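(R)-specific secondary-alkylsulfatase (Pseudomonas sp., PDB 4AXH) hydrolyses (R)-secondary alkyl sulfates to (S)-alcohols and sulfate with strict inversion of configuration, working as a zinc-dependent homodimer of the metallo-beta-lactamase superfamily. Local coordinates at residues K35-I40 / A98-P103; G87-L92 / L111-G116; L105-Q110 / R409-R414; G240-V245 / L508-E513; V245-F250 / W517-M522. One frame throughout, in Å; residues are numbered along the deposited sequence. Where two conformers were deposited one is given.

In the fold
From the N terminus, contact 1 brings the arm before helix 39-48 back onto the turn at 98-103. Contact 2 starts inside that loop, at 87-92, and ends beyond it, at 111-116, so the two cross; it joins the residues on either side of helix 103-111. Contact 3 starts from that helix, inside the loop of contact 2, and crosses it to reach almost 300 residues ahead to 409-414. Contacts 4 and 5 each cross contact 3 and each other, and share Val245: the loop 240-250 meets the end of helix 495-511 and then helix 515-529. Contacts 3, 4 and 5 thus fasten the N-terminal region and the metallo-beta-lactamase part to the dimerisation part.

Contact 1 (K35-I40 / A98-P103); sequences KPASAI and ADTVNP
A type I beta turn running from Ala98 to Val101 presents its two central residues, Asp99 and Thr100, to Ala37 in the N-terminal arm that leads into helix 39-48. Ala37 carries the arm's share of the contact: its methyl points at the turn and meets both residues, Ala37 CB lying 3.7 Å from Asp99 CB and the same from Thr100 CG2, with Asp99 O as near. The same Thr100 methyl also reaches the backbone, CG2 lying 3.5 Å from Ala37 N, and brushes Pro36 at its carbonyl carbon. No hydrogen bond passes between the two segments, so this is a small aliphatic touch at the surface side of the fold, with Thr100 buried and Asp99 exposed.

The torsion of Thr100 divides its labour: with chi1 at 65°, OG1 sits between the backbone N and the carbonyl carbon and bonds to Ala241 O, while CG2 is left to face the arm. Both pieces of chain run into helices. Ser38 is the N-cap of helix 39-48 and Asn102 that of helix 103-111, where Asn102 OD1 takes the backbone N of Ser104. Asn45 of helix 39-48 bonds Asp99 O, so the helix as well as the arm holds the turn. Within the turn itself, Val101 N donates to Ala98 O over 3.3 Å.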
# COMPACT_ATOMS: atom_id res chain seq x y z
N LYS A 35 29.56 23.74 1.29
CA LYS A 35 30.32 23.70 2.54
C LYS A 35 31.07 22.36 2.71
O LYS A 35 30.52 21.33 2.32
CB LYS A 35 29.40 23.93 3.74
CG LYS A 35 28.40 25.06 3.55
CD LYS A 35 28.96 26.44 3.94
CE LYS A 35 28.79 27.50 2.89
NZ LYS A 35 27.36 27.74 2.56
N PRO A 36 32.32 22.34 3.26
CA PRO A 36 33.01 21.05 3.41
C PRO A 36 32.51 20.28 4.64
O PRO A 36 31.51 20.67 5.28
CB PRO A 36 34.48 21.48 3.54
CG PRO A 36 34.42 22.81 4.24
CD PRO A 36 33.12 23.46 3.82
N ALA A 37 33.19 19.16 4.96
CA ALA A 37 32.83 18.32 6.09
C ALA A 37 33.06 19.07 7.40
O ALA A 37 34.14 19.66 7.63
CB ALA A 37 33.63 17.03 6.08
N SER A 38 32.04 19.08 8.27
CA SER A 38 32.16 19.71 9.57
C SER A 38 33.03 18.79 10.46
O SER A 38 33.35 17.66 10.06
CB SER A 38 30.79 19.97 10.18
OG SER A 38 30.21 18.81 10.75
N ALA A 39 33.46 19.29 11.63
CA ALA A 39 34.30 18.51 12.54
C ALA A 39 33.61 17.20 12.93
O ALA A 39 34.25 16.13 12.95
CB ALA A 39 34.60 19.33 13.78
N ILE A 40 32.29 17.29 13.17
CA ILE A 40 31.41 16.23 13.62
C ILE A 40 31.19 15.17 12.54
O ILE A 40 31.35 13.98 12.82
CB ILE A 40 30.09 16.81 14.18
CG1 ILE A 40 30.36 17.94 15.21
CG2 ILE A 40 29.21 15.72 14.79
CD1 ILE A 40 30.53 19.48 14.57
N ALA A 98 36.67 10.23 1.24
CA ALA A 98 36.80 11.64 1.60
C ALA A 98 35.97 11.81 2.90
O ALA A 98 35.13 10.96 3.21
CB ALA A 98 36.22 12.50 0.50
N ASP A 99 36.23 12.90 3.66
CA ASP A 99 35.52 13.22 4.91
C ASP A 99 34.04 13.55 4.62
O ASP A 99 33.18 13.43 5.50
CB ASP A 99 36.21 14.41 5.60
CG ASP A 99 37.65 14.17 6.01
OD1 ASP A 99 38.48 13.89 5.11
OD2 ASP A 99 37.96 14.30 7.22
N THR A 100 33.77 13.99 3.36
CA THR A 100 32.46 14.39 2.83
C THR A 100 31.63 13.21 2.25
O THR A 100 30.56 13.44 1.69
CB THR A 100 32.63 15.52 1.83
OG1 THR A 100 33.36 15.03 0.73
CG2 THR A 100 33.32 16.73 2.41
N VAL A 101 32.11 11.96 2.38
CA VAL A 101 31.35 10.78 1.96
C VAL A 101 31.57 9.57 2.87
O VAL A 101 32.71 9.19 3.13
CB VAL A 101 31.21 10.48 0.43
CG1 VAL A 101 32.42 10.91 -0.37
CG2 VAL A 101 30.77 9.06 0.15
N ASN A 102 30.44 9.01 3.39
CA ASN A 102 30.39 7.83 4.23
C ASN A 102 31.24 6.73 3.62
O ASN A 102 31.10 6.44 2.44
CB ASN A 102 28.96 7.38 4.35
CG ASN A 102 28.77 6.26 5.36
OD1 ASN A 102 29.36 5.17 5.25
ND2 ASN A 102 27.87 6.47 6.30
N PRO A 103 32.16 6.14 4.42
CA PRO A 103 33.09 5.13 3.86
C PRO A 103 32.45 3.89 3.27
O PRO A 103 33.02 3.37 2.32
CB PRO A 103 34.03 4.84 5.04
CG PRO A 103 33.91 5.98 5.93
CD PRO A 103 32.49 6.41 5.83

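Contact 2 (G87-L92 / L111-G116); sequences GAYQFL and LNNIAG
The Tyr89 ring and the Asn113 amide are the flat groups that meet, and the amide comes in obliquely, beside Tyr89 CB. Lys251 supplies the ring of Tyr89 with a cation-pi partner. Nearby, the Phe91 ring has the carbonyl oxygen of Ala88 at its edge, in the ring plane.

Asn113 carries its side of the contact alone, with its amide inserted between Tyr89 and Leu92. Its CG lies 4.1 Å from Leu92 CD1, and the two side chains cross at about a right angle. The atom modelled as Asn113 ND2 is 3.3 Å from Tyr89 CB, and the one modelled as OD1 is as far from Leu92 CD1; the amide is probably turned over, so which end is nitrogen and which oxygen remains doubtful. Asn113 CG stands anti to the carbonyl carbon (chi1 -77°), which sends the amide out from its backbone toward the short 3-10 segment 87-92.

Each backbone is folded on itself. Leu92 N bonds to Tyr89 O at 3.2 Å, and a type I turn is closed by Ile114 N to Leu111 O at 3.0 Å. Helix 103-111 leads into the second segment, and Leu92 also packs on Trp106 and Ala109 of that helix. The Tyr89 hydroxyl is hydrogen-bonded to Gln244 OE1.

As modelled, no hydrogen bond crosses this buried contact; the amide meets mainly carbon of Tyr89 and Leu92, and because its orientation is doubtful its polar role stays undecided.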
# COMPACT_ATOMS: atom_id res chain seq x y z
N GLY A 87 33.97 8.29 -16.79
CA GLY A 87 35.11 9.16 -16.53
C GLY A 87 34.85 10.21 -15.46
O GLY A 87 35.81 10.72 -14.87
N ALA A 88 33.57 10.53 -15.19
CA ALA A 88 33.20 11.51 -14.17
C ALA A 88 33.43 10.99 -12.73
O ALA A 88 33.58 11.80 -11.81
CB ALA A 88 31.75 11.91 -14.36
N TYR A 89 33.49 9.65 -12.55
CA TYR A 89 33.69 8.99 -11.26
C TYR A 89 35.14 8.58 -10.97
O TYR A 89 35.38 7.73 -10.11
CB TYR A 89 32.71 7.83 -11.10
CG TYR A 89 31.27 8.27 -11.15
CD1 TYR A 89 30.64 8.84 -10.05
CD2 TYR A 89 30.51 8.11 -12.32
CE1 TYR A 89 29.31 9.28 -10.11
CE2 TYR A 89 29.18 8.53 -12.38
CZ TYR A 89 28.59 9.13 -11.28
OH TYR A 89 27.28 9.55 -11.35
N GLN A 90 36.11 9.22 -11.65
CA GLN A 90 37.55 8.97 -11.52
C GLN A 90 38.09 9.20 -10.09
O GLN A 90 38.96 8.44 -9.65
CB GLN A 90 38.33 9.81 -12.52
CG GLN A 90 39.65 9.16 -12.92
CD GLN A 90 39.54 8.42 -14.22
OE1 GLN A 90 40.05 8.89 -15.26
NE2 GLN A 90 38.90 7.26 -14.20
N PHE A 91 37.56 10.20 -9.37
CA PHE A 91 37.92 10.54 -7.99
C PHE A 91 37.79 9.35 -7.01
O PHE A 91 38.40 9.38 -5.93
CB PHE A 91 37.08 11.74 -7.49
CG PHE A 91 35.59 11.51 -7.48
CD1 PHE A 91 34.83 11.66 -8.64
CD2 PHE A 91 34.93 11.17 -6.31
CE1 PHE A 91 33.45 11.45 -8.62
CE2 PHE A 91 33.55 10.96 -6.31
CZ PHE A 91 32.82 11.08 -7.46
N LEU A 92 37.00 8.32 -7.38
CA LEU A 92 36.75 7.15 -6.55
C LEU A 92 37.81 6.09 -6.66
O LEU A 92 38.01 5.34 -5.70
CB LEU A 92 35.37 6.53 -6.89
CG LEU A 92 34.15 7.33 -6.52
CD1 LEU A 92 32.93 6.85 -7.29
CD2 LEU A 92 33.92 7.29 -5.02
N LEU A 111 33.03 -0.21 -6.10
CA LEU A 111 32.68 -1.48 -6.70
C LEU A 111 31.92 -1.24 -8.01
O LEU A 111 32.24 -1.84 -9.03
CB LEU A 111 31.85 -2.32 -5.72
CG LEU A 111 32.62 -3.05 -4.59
CD1 LEU A 111 31.71 -3.38 -3.42
CD2 LEU A 111 33.23 -4.31 -5.08
N ASN A 112 30.98 -0.30 -7.98
CA ASN A 112 30.12 0.08 -9.11
C ASN A 112 30.89 0.75 -10.26
O ASN A 112 30.31 1.00 -11.32
CB ASN A 112 28.93 0.93 -8.62
CG ASN A 112 27.85 0.13 -7.93
OD1 ASN A 112 27.63 -1.04 -8.24
ND2 ASN A 112 27.14 0.74 -6.98
N ASN A 113 32.19 1.02 -10.04
CA ASN A 113 33.11 1.60 -11.01
C ASN A 113 33.75 0.51 -11.85
O ASN A 113 34.26 0.81 -12.94
CB ASN A 113 34.20 2.40 -10.31
CG ASN A 113 33.80 3.74 -9.82
OD1 ASN A 113 33.90 4.04 -8.64
ND2 ASN A 113 33.51 4.63 -10.71
N ILE A 114 33.73 -0.75 -11.35
CA ILE A 114 34.28 -1.90 -12.08
C ILE A 114 33.36 -2.20 -13.26
O ILE A 114 32.41 -2.98 -13.13
CB ILE A 114 34.68 -3.12 -11.17
CG1 ILE A 114 35.77 -2.70 -10.15
CG2 ILE A 114 35.22 -4.29 -12.01
CD1 ILE A 114 35.52 -3.09 -8.71
N ALA A 115 33.61 -1.48 -14.38
CA ALA A 115 32.81 -1.53 -15.61
C ALA A 115 33.51 -2.21 -16.77
O ALA A 115 34.74 -2.22 -16.86
CB ALA A 115 32.40 -0.12 -16.02
N GLY A 116 32.70 -2.79 -17.66
CA GLY A 116 33.22 -3.44 -18.86
C GLY A 116 32.61 -4.78 -19.21
O GLY A 116 31.44 -5.06 -18.89

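Contact 3 (L105-Q110 / R409-R414); sequences LWRQAQ and RKWYLR. Unlike the reference sequence in segment 105-110: Arg107 (reference His).
Arg107 and Trp411 bury nearly all the surface of this contact, and they do it face on. The guanidinium lies flat on the indole, the two planes only 21° apart and their centres 3.9 Å apart. Arg107 NH1 makes the nearest approach, 3.3 Å from Trp411 CD1, standing over the five-membered ring toward its rim. Arg107 CZ is above that same ring, 3.9 Å from its centroid, which makes this a cation-pi stack. Two bonds back along the side chain, Arg107 CD hangs over the six-membered ring, again 3.9 Å from the centroid and almost on the normal: a CH-pi contact.

The side chain bends at chi2 (-96°), and that bend lays both its methylene part and its charged end along the one indole face. Position 107 is arginine in the deposited sequence and histidine in the reference.

The pair links helix 103-111 to a short 3-10 turn at 411-413, in the loop between helices 393-400 and 420-431 of the dimerisation region. Phe54 meets the Trp411 ring edge-to-face, and Glu59 of helix 58-64 offers Arg107 NH1 a long, weak ion pair.

Gln108, next along the helix, adds a much smaller share: its end swings nearer to the loop without touching it, while its NE2 donates to Pro314 O.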
# COMPACT_ATOMS: atom_id res chain seq x y z
N LEU A 105 29.40 3.83 1.72
CA LEU A 105 28.84 4.32 0.46
C LEU A 105 29.97 4.36 -0.61
O LEU A 105 29.76 3.91 -1.74
CB LEU A 105 28.20 5.70 0.64
CG LEU A 105 27.51 6.32 -0.63
CD1 LEU A 105 26.69 5.30 -1.44
CD2 LEU A 105 26.63 7.47 -0.25
N TRP A 106 31.15 4.88 -0.21
CA TRP A 106 32.35 4.98 -1.03
C TRP A 106 32.82 3.59 -1.49
O TRP A 106 33.34 3.45 -2.58
CB TRP A 106 33.45 5.68 -0.22
CG TRP A 106 34.69 5.99 -0.98
CD1 TRP A 106 35.75 5.16 -1.18
CD2 TRP A 106 35.06 7.25 -1.56
NE1 TRP A 106 36.73 5.81 -1.88
CE2 TRP A 106 36.34 7.10 -2.12
CE3 TRP A 106 34.42 8.51 -1.65
CZ2 TRP A 106 37.01 8.15 -2.77
CZ3 TRP A 106 35.08 9.54 -2.32
CH2 TRP A 106 36.36 9.36 -2.86
N ARG A 107 32.69 2.57 -0.63
CA ARG A 107 33.08 1.19 -0.88
C ARG A 107 32.21 0.68 -2.03
O ARG A 107 32.75 0.09 -2.98
CB ARG A 107 32.79 0.35 0.40
CG ARG A 107 33.74 -0.79 0.62
CD ARG A 107 33.19 -2.06 0.11
NE ARG A 107 34.28 -3.03 0.03
CZ ARG A 107 34.10 -4.34 -0.14
NH1 ARG A 107 32.88 -4.85 -0.23
NH2 ARG A 107 35.15 -5.16 -0.20
N GLN A 108 30.87 0.91 -1.96
CA GLN A 108 29.89 0.49 -2.97
C GLN A 108 30.11 1.28 -4.25
O GLN A 108 30.05 0.69 -5.33
CB GLN A 108 28.47 0.68 -2.46
CG GLN A 108 27.42 -0.14 -3.21
CD GLN A 108 27.40 -1.60 -2.94
OE1 GLN A 108 28.22 -2.18 -2.23
NE2 GLN A 108 26.41 -2.24 -3.48
N ALA A 109 30.41 2.58 -4.12
CA ALA A 109 30.71 3.48 -5.22
C ALA A 109 31.88 2.94 -6.03
O ALA A 109 31.77 2.84 -7.24
CB ALA A 109 31.03 4.88 -4.69
N GLN A 110 32.94 2.49 -5.34
CA GLN A 110 34.16 1.92 -5.92
C GLN A 110 33.91 0.64 -6.65
O GLN A 110 34.52 0.41 -7.69
CB GLN A 110 35.25 1.69 -4.87
CG GLN A 110 35.90 2.96 -4.35
CD GLN A 110 37.02 2.61 -3.41
OE1 GLN A 110 36.80 2.16 -2.29
NE2 GLN A 110 38.24 2.72 -3.90
N ARG A 409 26.74 -7.69 9.52
CA ARG A 409 28.13 -7.75 9.05
C ARG A 409 28.32 -8.02 7.54
O ARG A 409 29.44 -8.00 7.09
CB ARG A 409 29.01 -8.63 9.96
CG ARG A 409 28.60 -10.08 10.01
CD ARG A 409 29.63 -10.91 10.74
NE ARG A 409 29.49 -12.35 10.46
CZ ARG A 409 29.89 -12.93 9.33
NH1 ARG A 409 30.39 -12.21 8.33
NH2 ARG A 409 29.76 -14.24 9.17
N LYS A 410 27.23 -8.23 6.77
CA LYS A 410 27.30 -8.47 5.32
C LYS A 410 27.23 -7.17 4.49
O LYS A 410 26.31 -6.36 4.67
CB LYS A 410 26.20 -9.45 4.86
CG LYS A 410 26.11 -10.75 5.68
CD LYS A 410 27.45 -11.51 5.81
CE LYS A 410 27.34 -12.69 6.74
NZ LYS A 410 26.77 -13.88 6.06
N TRP A 411 28.22 -6.98 3.58
CA TRP A 411 28.31 -5.80 2.71
C TRP A 411 27.09 -5.73 1.76
O TRP A 411 26.56 -4.66 1.49
CB TRP A 411 29.61 -5.85 1.86
CG TRP A 411 30.88 -5.38 2.52
CD1 TRP A 411 32.05 -6.09 2.67
CD2 TRP A 411 31.14 -4.06 3.03
NE1 TRP A 411 33.01 -5.29 3.27
CE2 TRP A 411 32.46 -4.06 3.53
CE3 TRP A 411 30.37 -2.89 3.15
CZ2 TRP A 411 33.04 -2.94 4.11
CZ3 TRP A 411 30.93 -1.78 3.74
CH2 TRP A 411 32.26 -1.81 4.21
N TYR A 412 26.67 -6.87 1.25
CA TYR A 412 25.59 -7.02 0.30
C TYR A 412 24.16 -6.88 0.87
O TYR A 412 23.18 -7.03 0.13
CB TYR A 412 25.77 -8.35 -0.45
CG TYR A 412 25.84 -9.60 0.42
CD1 TYR A 412 24.69 -10.27 0.80
CD2 TYR A 412 27.06 -10.15 0.76
CE1 TYR A 412 24.75 -11.44 1.54
CE2 TYR A 412 27.13 -11.33 1.49
CZ TYR A 412 25.98 -11.97 1.87
OH TYR A 412 26.09 -13.13 2.61
N LEU A 413 24.05 -6.58 2.17
CA LEU A 413 22.77 -6.41 2.88
C LEU A 413 22.61 -4.99 3.41
O LEU A 413 21.56 -4.68 3.97
CB LEU A 413 22.71 -7.42 4.03
CG LEU A 413 21.89 -8.70 3.87
CD1 LEU A 413 21.81 -9.22 2.42
CD2 LEU A 413 22.40 -9.72 4.77
N ARG A 414 23.62 -4.12 3.20
CA ARG A 414 23.61 -2.72 3.63
C ARG A 414 22.55 -1.89 2.91
O ARG A 414 22.13 -2.20 1.77
CB ARG A 414 25.00 -2.05 3.45
CG ARG A 414 26.24 -2.78 4.02
CD ARG A 414 26.21 -2.98 5.52
NE ARG A 414 26.05 -1.70 6.20
CZ ARG A 414 25.72 -1.55 7.47
NH1 ARG A 414 25.47 -2.61 8.23
NH2 ARG A 414 25.61 -0.33 7.99

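Contact 4 (G240-V245 / L508-E513); sequences GAQAQV and LGYQTE
Gln242 and Tyr510 make the one close meeting here, a straight hydrogen bond from Gln242 NE2 to Tyr510 OH of 2.7 Å with an N-H...O angle of 164°. The hydroxyl oxygen lies in the plane of the amide, and the ring is turned 55° from that plane. The tyrosine carbons take part as well: Tyr510 CE1 is 3.4 Å from Gln242 O, which sits at the ring edge near its plane. The backbones stay apart, with 7.4 Å between Gln242 CA and Tyr510 CA, so both long side chains are needed to close the distance.

Away from that pair the fit is loose. The methyl of Ala241 stays well clear of segment 508-513, and that of Ala243 points away. Gln242, partly exposed, is the outer partner; Tyr510 is buried. Neither polar end relies on the other alone, since Gln242 NE2 also bonds Ser34 O and Tyr510 OH also bonds Lys35 O, which draws the N-terminal arm into the same network.

Gln242 rides on a type I turn, closed by Ala243 N to Gly240 O at 2.8 Å, in the long loop between helix 222-233 and strand 266-268. Tyr510 stands near the C-terminal end of helix 495-511, its side chain touching Thr41 of helix 39-48 and Met522 of helix 515-529.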
# COMPACT_ATOMS: atom_id res chain seq x y z
N GLY A 240 31.32 14.12 -7.88
CA GLY A 240 32.42 14.51 -7.02
C GLY A 240 32.13 14.19 -5.57
O GLY A 240 30.96 14.06 -5.19
N ALA A 241 33.21 14.08 -4.74
CA ALA A 241 33.20 13.74 -3.31
C ALA A 241 32.32 14.64 -2.46
O ALA A 241 31.88 14.21 -1.39
CB ALA A 241 34.61 13.70 -2.76
N GLN A 242 32.03 15.88 -2.95
CA GLN A 242 31.16 16.85 -2.27
C GLN A 242 29.72 16.83 -2.83
O GLN A 242 28.85 17.51 -2.28
CB GLN A 242 31.77 18.26 -2.36
CG GLN A 242 32.86 18.52 -1.33
CD GLN A 242 32.86 19.96 -0.87
OE1 GLN A 242 33.88 20.70 -1.26
NE2 GLN A 242 31.96 20.42 -0.17
N ALA A 243 29.48 16.06 -3.92
CA ALA A 243 28.18 15.94 -4.58
C ALA A 243 27.74 14.45 -4.91
O ALA A 243 27.79 13.61 -4.01
CB ALA A 243 28.16 16.83 -5.81
N GLN A 244 27.32 14.14 -6.18
CA GLN A 244 26.88 12.81 -6.59
C GLN A 244 28.03 11.83 -6.70
O GLN A 244 29.00 12.10 -7.39
CB GLN A 244 26.12 12.88 -7.91
CG GLN A 244 24.95 11.90 -8.02
CD GLN A 244 25.35 10.59 -8.64
OE1 GLN A 244 26.33 10.49 -9.39
NE2 GLN A 244 24.59 9.57 -8.35
N VAL A 245 27.93 10.68 -6.01
CA VAL A 245 29.01 9.69 -6.05
C VAL A 245 28.60 8.31 -6.58
O VAL A 245 29.43 7.63 -7.19
CB VAL A 245 29.82 9.57 -4.73
CG1 VAL A 245 30.51 10.88 -4.38
CG2 VAL A 245 28.98 9.07 -3.56
N LEU A 508 23.96 15.88 6.13
CA LEU A 508 23.21 14.61 6.21
C LEU A 508 23.56 13.71 5.00
O LEU A 508 23.60 12.49 5.14
CB LEU A 508 21.70 14.81 6.29
CG LEU A 508 21.16 15.47 7.58
CD1 LEU A 508 19.68 15.85 7.41
CD2 LEU A 508 21.32 14.56 8.78
N GLY A 509 23.81 14.34 3.85
CA GLY A 509 24.21 13.69 2.61
C GLY A 509 25.63 13.18 2.72
O GLY A 509 25.92 12.07 2.27
N TYR A 510 26.53 14.00 3.35
CA TYR A 510 27.92 13.63 3.60
C TYR A 510 27.98 12.45 4.58
O TYR A 510 28.93 11.68 4.55
CB TYR A 510 28.70 14.82 4.21
CG TYR A 510 28.97 16.00 3.30
CD1 TYR A 510 29.00 15.85 1.91
CD2 TYR A 510 29.23 17.27 3.82
CE1 TYR A 510 29.26 16.93 1.06
CE2 TYR A 510 29.46 18.36 2.98
CZ TYR A 510 29.47 18.19 1.60
OH TYR A 510 29.71 19.25 0.75
N GLN A 511 26.96 12.32 5.45
CA GLN A 511 26.88 11.33 6.52
C GLN A 511 26.25 10.00 6.14
O GLN A 511 26.71 8.97 6.62
CB GLN A 511 26.16 11.92 7.76
CG GLN A 511 27.04 12.81 8.65
CD GLN A 511 26.29 13.39 9.81
OE1 GLN A 511 25.26 12.85 10.27
NE2 GLN A 511 26.79 14.52 10.33
N THR A 512 25.16 10.01 5.35
CA THR A 512 24.38 8.82 4.94
C THR A 512 25.11 7.79 4.09
O THR A 512 25.80 8.13 3.12
CB THR A 512 23.02 9.17 4.37
OG1 THR A 512 22.28 7.97 4.22
CG2 THR A 512 23.11 9.88 3.02
N GLU A 513 24.89 6.51 4.46
CA GLU A 513 25.38 5.30 3.81
C GLU A 513 24.58 5.02 2.53
O GLU A 513 25.10 4.42 1.57
CB GLU A 513 25.21 4.13 4.80
CG GLU A 513 25.41 2.75 4.21
CD GLU A 513 25.63 1.67 5.24
OE1 GLU A 513 24.92 1.69 6.27
OE2 GLU A 513 26.51 0.81 5.01

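Contact 5 (V245-F250 / W517-M522); sequences VDSGLF and WRNMYM
With first torsions of -70° and -73°, Asn519 CG and Ser247 OG each stand anti to their own carbonyl carbon, and this turns the two groups toward each other. Asn519 ND2 donates to Ser247 OG over 3.0 Å, the N-H...O angle 149° and the hydroxyl somewhat tilted from the amide plane. The amide has further partners: ND2 also bonds Gln232 O, and OD1 accepts from Gln244 NE2. Ser247 OG in turn bonds Lys251 O.

Arg518, extended from CG to NE, passes Val245 at about a right angle, with its CD 3.8 Å from Val245 CG2. Its charged end goes to backbone carbonyls, NE to Ala243 O and NH1 to Thr100 O. On the loop, Gly248 N bonds Asp246 OD2 at 3.0 Å, an Asx turn, and Asp246 OD1 forms a salt bridge with Lys251.

Helix 515-529 also packs on the second subunit, through Met520 against its Tyr435. Gln232 and Tyr417 bind sulfate, and the Ser247 side chain lies about 5 Å from that of Tyr417 and about 11 Å from a zinc ion, consistent with a second-shell position beside the sulfate site, where the metallo-beta-lactamase and dimerisation parts meet.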
# COMPACT_ATOMS: atom_id res chain seq x y z
N VAL A 245 27.93 10.68 -6.01
CA VAL A 245 29.01 9.69 -6.05
C VAL A 245 28.60 8.31 -6.58
O VAL A 245 29.43 7.63 -7.19
CB VAL A 245 29.82 9.57 -4.73
CG1 VAL A 245 30.51 10.88 -4.38
CG2 VAL A 245 28.98 9.07 -3.56
N ASP A 246 27.35 7.88 -6.32
CA ASP A 246 26.84 6.56 -6.69
C ASP A 246 25.32 6.50 -6.52
O ASP A 246 24.72 7.38 -5.90
CB ASP A 246 27.50 5.49 -5.77
CG ASP A 246 27.43 4.07 -6.30
OD1 ASP A 246 27.99 3.81 -7.38
OD2 ASP A 246 26.85 3.21 -5.59
N SER A 247 24.71 5.43 -7.06
CA SER A 247 23.27 5.20 -6.91
C SER A 247 22.93 3.80 -6.36
O SER A 247 21.81 3.31 -6.55
CB SER A 247 22.51 5.56 -8.18
OG SER A 247 22.44 6.97 -8.35
N GLY A 248 23.87 3.23 -5.60
CA GLY A 248 23.69 1.97 -4.90
C GLY A 248 23.83 0.77 -5.79
O GLY A 248 24.80 0.03 -5.67
N LEU A 249 22.87 0.58 -6.71
CA LEU A 249 22.88 -0.55 -7.64
C LEU A 249 23.50 -0.21 -8.98
O LEU A 249 23.52 -1.06 -9.88
CB LEU A 249 21.46 -1.11 -7.82
CG LEU A 249 20.74 -1.57 -6.58
CD1 LEU A 249 19.30 -1.92 -6.91
CD2 LEU A 249 21.46 -2.76 -5.94
N PHE A 250 23.94 1.05 -9.13
CA PHE A 250 24.60 1.63 -10.33
C PHE A 250 25.13 3.00 -9.99
O PHE A 250 24.96 3.45 -8.86
CB PHE A 250 23.65 1.72 -11.54
CG PHE A 250 22.24 2.17 -11.21
CD1 PHE A 250 21.94 3.53 -11.13
CD2 PHE A 250 21.23 1.24 -10.94
CE1 PHE A 250 20.67 3.94 -10.75
CE2 PHE A 250 19.96 1.66 -10.58
CZ PHE A 250 19.69 3.01 -10.47
N TRP A 517 19.47 8.31 -0.57
CA TRP A 517 19.33 9.37 0.43
C TRP A 517 20.35 10.45 0.14
O TRP A 517 20.02 11.62 0.27
CB TRP A 517 19.50 8.82 1.84
CG TRP A 517 18.30 8.08 2.39
CD1 TRP A 517 17.50 7.19 1.73
CD2 TRP A 517 17.87 8.05 3.78
NE1 TRP A 517 16.53 6.70 2.58
CE2 TRP A 517 16.75 7.20 3.85
CE3 TRP A 517 18.29 8.73 4.94
CZ2 TRP A 517 16.01 7.03 5.03
CZ3 TRP A 517 17.58 8.53 6.11
CH2 TRP A 517 16.45 7.70 6.14
N ARG A 518 21.56 10.07 -0.29
CA ARG A 518 22.60 11.03 -0.65
C ARG A 518 22.19 11.85 -1.89
O ARG A 518 22.37 13.07 -1.88
CB ARG A 518 24.00 10.39 -0.82
CG ARG A 518 25.07 11.46 -0.98
CD ARG A 518 26.38 10.95 -1.51
NE ARG A 518 27.33 12.04 -1.76
CZ ARG A 518 28.22 12.47 -0.87
NH1 ARG A 518 28.26 11.95 0.35
NH2 ARG A 518 29.08 13.43 -1.19
N ASN A 519 21.63 11.19 -2.93
CA ASN A 519 21.13 11.86 -4.13
C ASN A 519 19.99 12.83 -3.78
O ASN A 519 19.95 13.93 -4.31
CB ASN A 519 20.66 10.86 -5.17
CG ASN A 519 21.74 10.02 -5.84
OD1 ASN A 519 22.88 10.45 -6.01
ND2 ASN A 519 21.38 8.82 -6.31
N MET A 520 19.09 12.44 -2.87
CA MET A 520 17.94 13.26 -2.44
C MET A 520 18.35 14.51 -1.67
O MET A 520 18.02 15.61 -2.10
CB MET A 520 16.89 12.45 -1.65
CG MET A 520 16.26 11.31 -2.43
SD MET A 520 14.97 10.44 -1.47
CE MET A 520 15.82 9.07 -0.97
N TYR A 521 19.08 14.36 -0.54
CA TYR A 521 19.55 15.48 0.28
C TYR A 521 20.32 16.44 -0.58
O TYR A 521 20.04 17.64 -0.52
CB TYR A 521 20.40 15.02 1.46
CG TYR A 521 19.66 14.25 2.53
CD1 TYR A 521 18.49 14.74 3.09
CD2 TYR A 521 20.22 13.10 3.10
CE1 TYR A 521 17.84 14.05 4.12
CE2 TYR A 521 19.59 12.42 4.14
CZ TYR A 521 18.39 12.90 4.65
OH TYR A 521 17.77 12.21 5.67
N MET A 522 21.23 15.92 -1.43
CA MET A 522 22.03 16.73 -2.37
C MET A 522 21.16 17.53 -3.39
O MET A 522 21.43 18.71 -3.62
CB MET A 522 23.08 15.86 -3.08
CG MET A 522 24.54 16.08 -2.60
SD MET A 522 24.83 16.30 -0.81
CE MET A 522 26.45 15.65 -0.68